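Local coordinates for alpha-acetolactate decarboxylase (Bacillus subtilis subsp. subtilis str. 168, PDB 5XNE), which converts (2S)-2-acetolactate into (R)-acetoin with release of carbon dioxide, a step on the way from pyruvate to butane-2,3-diol, at residues B[63-66]-B[67-70]; B[136-139]-B[140-143]. One frame throughout, in Å; residues are numbered along the deposited sequence.

Overall arrangement
Both contacts are local, each made within one continuous run of eight residues, and they follow in series along the chain. Contact 1 (63-70) forms a surface turn running into strand 69-70; contact 2 (136-143) lies on helix 136-139 and the residues after it, before strand 145-149. Their centres lie about 23 Å apart, with nearest atoms about 11 Å apart, so they do not touch. The zinc ion, held by His173, His175 and His186, is about 14 Å from the side chain of Val64 in contact 1 but only about 7 Å from that of Met136 in contact 2. Contact 2 is therefore the nearer of the two to the metal.

Contact 1 (B[63-66]-B[67-70])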
ATOM      1  N   PRO B  63      29.457  -6.433   2.009  1.00 11.69           N
ATOM      2  CA  PRO B  63      28.628  -6.686   0.832  1.00 12.25           C
ATOM      3  C   PRO B  63      27.602  -7.773   1.104  1.00 15.39           C
ATOM      4  O   PRO B  63      27.900  -8.762   1.776  1.00 17.12           O
ATOM      5  CB  PRO B  63      29.645  -7.127  -0.226  1.00 16.34           C
ATOM      6  CG  PRO B  63      30.915  -6.432   0.184  1.00 17.19           C
ATOM      7  CD  PRO B  63      30.900  -6.441   1.690  1.00 15.85           C
ATOM      8  N   VAL B  64      26.382  -7.584   0.620  1.00 11.83           N
ATOM      9  CA  VAL B  64      25.373  -8.608   0.817  1.00 12.54           C
ATOM     10  C   VAL B  64      25.682  -9.793  -0.083  1.00 12.84           C
ATOM     11  O   VAL B  64      26.319  -9.656  -1.140  1.00 15.45           O
ATOM     12  CB  VAL B  64      23.946  -8.091   0.538  1.00 14.61           C
ATOM     13  CG1 VAL B  64      23.629  -6.869   1.405  1.00 11.83           C
ATOM     14  CG2 VAL B  64      23.777  -7.789  -0.930  1.00 18.09           C
ATOM     15  N   GLN B  65      25.234 -10.962   0.346  1.00 15.51           N
ATOM     16  CA  GLN B  65      25.435 -12.178  -0.415  1.00 18.56           C
ATOM     17  C   GLN B  65      24.149 -13.001  -0.499  1.00 19.66           C
ATOM     18  O   GLN B  65      23.175 -12.735   0.219  1.00 14.50           O
ATOM     19  CB  GLN B  65      26.569 -13.007   0.206  1.00 22.11           C
ATOM     20  CG  GLN B  65      26.303 -13.503   1.616  1.00 24.31           C
ATOM     21  CD  GLN B  65      27.458 -14.329   2.196  1.00 34.35           C
ATOM     22  OE1 GLN B  65      28.605 -14.212   1.758  1.00 40.71           O
ATOM     23  NE2 GLN B  65      27.150 -15.179   3.173  1.00 33.95           N
ATOM     24  N   ASN B  66      24.186 -13.983  -1.397  1.00 18.61           N
ATOM     25  CA  ASN B  66      23.167 -15.010  -1.637  1.00 24.12           C
ATOM     26  C   ASN B  66      22.084 -15.254  -0.578  1.00 28.17           C
ATOM     27  O   ASN B  66      20.925 -14.904  -0.788  1.00 36.97           O
ATOM     28  CB  ASN B  66      23.883 -16.351  -1.894  1.00 36.36           C
ATOM     29  CG  ASN B  66      24.675 -16.367  -3.208  1.00 40.97           C
ATOM     30  OD1 ASN B  66      24.109 -16.540  -4.292  1.00 39.38           O
ATOM     31  ND2 ASN B  66      25.993 -16.184  -3.108  1.00 38.51           N
ATOM     32  N   GLY B  67      22.441 -15.869   0.540  1.00 28.65           N
ATOM     33  CA  GLY B  67      21.427 -16.302   1.494  1.00 18.91           C
ATOM     34  C   GLY B  67      21.131 -15.329   2.622  1.00 14.86           C
ATOM     35  O   GLY B  67      20.565 -15.709   3.644  1.00 14.70           O
ATOM     36  N   ASP B  68      21.540 -14.075   2.459  1.00 13.59           N
ATOM     37  CA  ASP B  68      21.107 -13.033   3.384  1.00 11.70           C
ATOM     38  C   ASP B  68      19.585 -12.882   3.267  1.00 10.89           C
ATOM     39  O   ASP B  68      19.035 -12.895   2.162  1.00 11.93           O
ATOM     40  CB  ASP B  68      21.802 -11.700   3.091  1.00 10.86           C
ATOM     41  CG  ASP B  68      23.295 -11.720   3.410  1.00 14.46           C
ATOM     42  OD1 ASP B  68      23.763 -12.599   4.182  1.00 15.37           O
ATOM     43  OD2 ASP B  68      23.995 -10.818   2.906  1.00 14.35           O
ATOM     44  N   ARG B  69      18.905 -12.774   4.404  1.00 10.28           N
ATOM     45  CA  ARG B  69      17.441 -12.659   4.413  1.00  8.19           C
ATOM     46  C   ARG B  69      16.993 -11.344   5.027  1.00  6.76           C
ATOM     47  O   ARG B  69      17.706 -10.756   5.838  1.00  8.04           O
ATOM     48  CB  ARG B  69      16.801 -13.823   5.180  1.00  9.95           C
ATOM     49  CG  ARG B  69      17.039 -15.202   4.563  1.00 13.45           C
ATOM     50  CD  ARG B  69      16.565 -16.369   5.465  1.00 17.85           C
ATOM     51  NE  ARG B  69      15.150 -16.347   5.859  1.00 29.18           N
ATOM     52  CZ  ARG B  69      14.542 -17.348   6.506  1.00 30.74           C
ATOM     53  NH1 ARG B  69      15.230 -18.445   6.816  1.00 34.57           N
ATOM     54  NH2 ARG B  69      13.252 -17.273   6.836  1.00 14.04           N
ATOM     55  N   SER B  70      15.802 -10.884   4.645  1.00  7.23           N
ATOM     56  CA  SER B  70      15.257  -9.649   5.196  1.00  6.52           C
ATOM     57  C   SER B  70      13.772  -9.723   5.514  1.00  6.57           C
ATOM     58  O   SER B  70      13.008 -10.282   4.733  1.00  6.44           O
ATOM     59  CB  SER B  70      15.471  -8.484   4.233  1.00  6.19           C
ATOM     60  OG  SER B  70      14.824  -7.336   4.748  1.00  7.08           O
TER
HETATM   61  O   HOH W   1      24.465 -15.452   3.245  1.00 29.48           O
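Asp68 folds its carboxylate back over Gln65, the two side chains crossing at about a right angle at a beta turn in the loop between strand 60-63 and strand 69-70. The turn, with Asn66 and Gly67 at its corners, is closed by Asp68 N donating to Gln65 O (3.1 Å). A second bond runs the other way: Gln65 N donates to Asp68 OD2 at 2.8 Å and is nearly straight (170°), though it meets the oxygen from well above the carboxylate plane. With CG of Asp68 beside its own backbone N (chi1 -69°), the carboxylate swings back to the backbone N of Gln65, and OD2 also rests 3.3 Å from Val64 CA. Gln65 carries its extended chain past the acid, CG lying 3.7 Å from Asp68 OD1, and its side-chain amide plane is turned only 22° from the carboxylate. One water links the two groups, accepting from Gln65 NE2 at 2.7 Å and donating to Asp68 OD1 at 3.1 Å. OD1 also forms a salt bridge with Arg54 of strand 51-56. Were Asp68 an alanine, Gln65 N and the guanidinium of Arg54 would probably lose this acceptor, and the turn would be left to its backbone bond alone. The carboxylate thus divides its work: OD2 pins the backbone, while OD1 serves water and arginine, a pattern likely to favour the ionised acid.

Contact 2 (B[136-139]-B[140-143]); sequences MVEA and VKTQ
Met136 and Val140 pack one turn apart on helix 136-139 and the residues that follow it, and the alpha-helical i to i+4 bond joins the same pair, Val140 N donating to Met136 O at 3.0 Å. This is the tight, buried side. With chi1 near 180° (-165°), Met136 sends out an extended chain; its CG lies 3.9 Å from Val140 CG1 and its terminal CE reaches the same methyl. Both Val140 methyls also rest against Met136 O, CG2 at 3.3 Å. Arg124 of strand 117-124 touches both side chains, and Met10 and Leu13 of helix 10-14 add to the cover over Met136.

The other side is exposed and held by charge. The backbone bond from Lys141 N to Glu138 O is weak, at 3.3 Å, and Lys141 stretches its aliphatic chain back along the helix, with CG 3.3 Å from Val137 O. The Glu138 and Lys141 side chains run alongside each other in the same direction, joined by an i to i+3 salt bridge. A bend at chi2 (-53°) turns the glutamate carboxylate toward the ammonium group. Lys141 NZ meets Glu138 OE1 at 2.6 Å, on the syn side of the carboxylate and 24° out of its plane, with Glu138 OE2 farther from the same nitrogen at 3.2 Å.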
ATOM      1  N   MET B 136       9.640  -3.350  18.285  1.00 13.44           N
ATOM      2  CA  MET B 136      10.731  -2.508  17.804  1.00 15.00           C
ATOM      3  C   MET B 136      10.972  -1.275  18.667  1.00 15.29           C
ATOM      4  O   MET B 136      12.108  -0.832  18.781  1.00 15.77           O
ATOM      5  CB  MET B 136      10.483  -2.077  16.361  1.00 13.97           C
ATOM      6  CG  MET B 136      11.735  -1.529  15.714  1.00 17.12           C
ATOM      7  SD  MET B 136      11.497  -1.199  13.962  1.00 20.37           S
ATOM      8  CE  MET B 136      13.077  -0.419  13.570  1.00 18.01           C
ATOM      9  N   VAL B 137       9.918  -0.736  19.277  1.00 14.53           N
ATOM     10  CA  VAL B 137      10.078   0.420  20.162  1.00 19.21           C
ATOM     11  C   VAL B 137      11.028   0.082  21.311  1.00 21.05           C
ATOM     12  O   VAL B 137      11.831   0.920  21.733  1.00 24.77           O
ATOM     13  CB  VAL B 137       8.719   0.902  20.711  1.00 19.85           C
ATOM     14  CG1 VAL B 137       8.911   1.816  21.925  1.00 26.81           C
ATOM     15  CG2 VAL B 137       7.950   1.631  19.623  1.00 20.77           C
ATOM     16  N   GLU B 138      10.974  -1.160  21.783  1.00 20.38           N
ATOM     17  CA  GLU B 138      11.895  -1.608  22.825  1.00 20.19           C
ATOM     18  C   GLU B 138      13.262  -1.938  22.256  1.00 20.17           C
ATOM     19  O   GLU B 138      14.289  -1.643  22.869  1.00 21.53           O
ATOM     20  CB  GLU B 138      11.331  -2.832  23.559  1.00 21.14           C
ATOM     21  CG  GLU B 138       9.971  -2.593  24.192  1.00 27.52           C
ATOM     22  CD  GLU B 138       9.943  -1.371  25.102  1.00 33.74           C
ATOM     23  OE1 GLU B 138      10.967  -1.087  25.768  1.00 32.85           O
ATOM     24  OE2 GLU B 138       8.890  -0.694  25.150  1.00 35.25           O
ATOM     25  N   ALA B 139      13.276  -2.556  21.078  1.00 18.24           N
ATOM     26  CA  ALA B 139      14.518  -3.027  20.487  1.00 17.53           C
ATOM     27  C   ALA B 139      15.475  -1.882  20.131  1.00 20.03           C
ATOM     28  O   ALA B 139      16.694  -2.065  20.170  1.00 23.24           O
ATOM     29  CB  ALA B 139      14.225  -3.876  19.245  1.00 18.14           C
ATOM     30  N   VAL B 140      14.943  -0.709  19.790  1.00 17.77           N
ATOM     31  CA  VAL B 140      15.813   0.386  19.349  1.00 20.88           C
ATOM     32  C   VAL B 140      16.351   1.235  20.495  1.00 22.34           C
ATOM     33  O   VAL B 140      17.253   2.041  20.287  1.00 22.74           O
ATOM     34  CB  VAL B 140      15.104   1.332  18.359  1.00 18.98           C
ATOM     35  CG1 VAL B 140      14.744   0.593  17.066  1.00 20.43           C
ATOM     36  CG2 VAL B 140      13.883   1.967  18.999  1.00 22.02           C
ATOM     37  N   LYS B 141      15.814   1.054  21.694  1.00 20.11           N
ATOM     38  CA  LYS B 141      16.242   1.871  22.830  1.00 25.55           C
ATOM     39  C   LYS B 141      17.750   1.787  23.106  1.00 26.28           C
ATOM     40  O   LYS B 141      18.335   2.742  23.609  1.00 28.09           O
ATOM     41  CB  LYS B 141      15.457   1.483  24.082  1.00 24.11           C
ATOM     42  CG  LYS B 141      14.015   1.962  24.045  1.00 24.39           C
ATOM     43  CD  LYS B 141      13.240   1.543  25.285  1.00 31.50           C
ATOM     44  CE  LYS B 141      11.828   2.108  25.262  1.00 33.06           C
ATOM     45  NZ  LYS B 141      10.976   1.499  26.322  1.00 37.45           N
ATOM     46  N   THR B 142      18.384   0.670  22.759  1.00 21.97           N
ATOM     47  CA  THR B 142      19.823   0.524  22.967  1.00 26.22           C
ATOM     48  C   THR B 142      20.617   0.456  21.663  1.00 26.59           C
ATOM     49  O   THR B 142      21.696  -0.136  21.619  1.00 26.75           O
ATOM     50  CB  THR B 142      20.150  -0.736  23.785  1.00 31.19           C
ATOM     51  OG1 THR B 142      19.663  -1.892  23.091  1.00 32.08           O
ATOM     52  CG2 THR B 142      19.511  -0.657  25.168  1.00 27.70           C
ATOM     53  N   GLN B 143      20.083   1.054  20.603  1.00 23.78           N
ATOM     54  CA  GLN B 143      20.777   1.072  19.321  1.00 24.06           C
ATOM     55  C   GLN B 143      22.027   1.954  19.389  1.00 21.09           C
ATOM     56  O   GLN B 143      22.031   2.997  20.047  1.00 23.12           O
ATOM     57  CB  GLN B 143      19.840   1.561  18.209  1.00 21.89           C
ATOM     58  CG  GLN B 143      19.552   3.059  18.255  1.00 23.06           C
ATOM     59  CD  GLN B 143      18.229   3.443  17.616  1.00 21.19           C
ATOM     60  OE1 GLN B 143      17.740   2.765  16.708  1.00 23.28           O
ATOM     61  NE2 GLN B 143      17.637   4.533  18.093  1.00 21.41           N
TER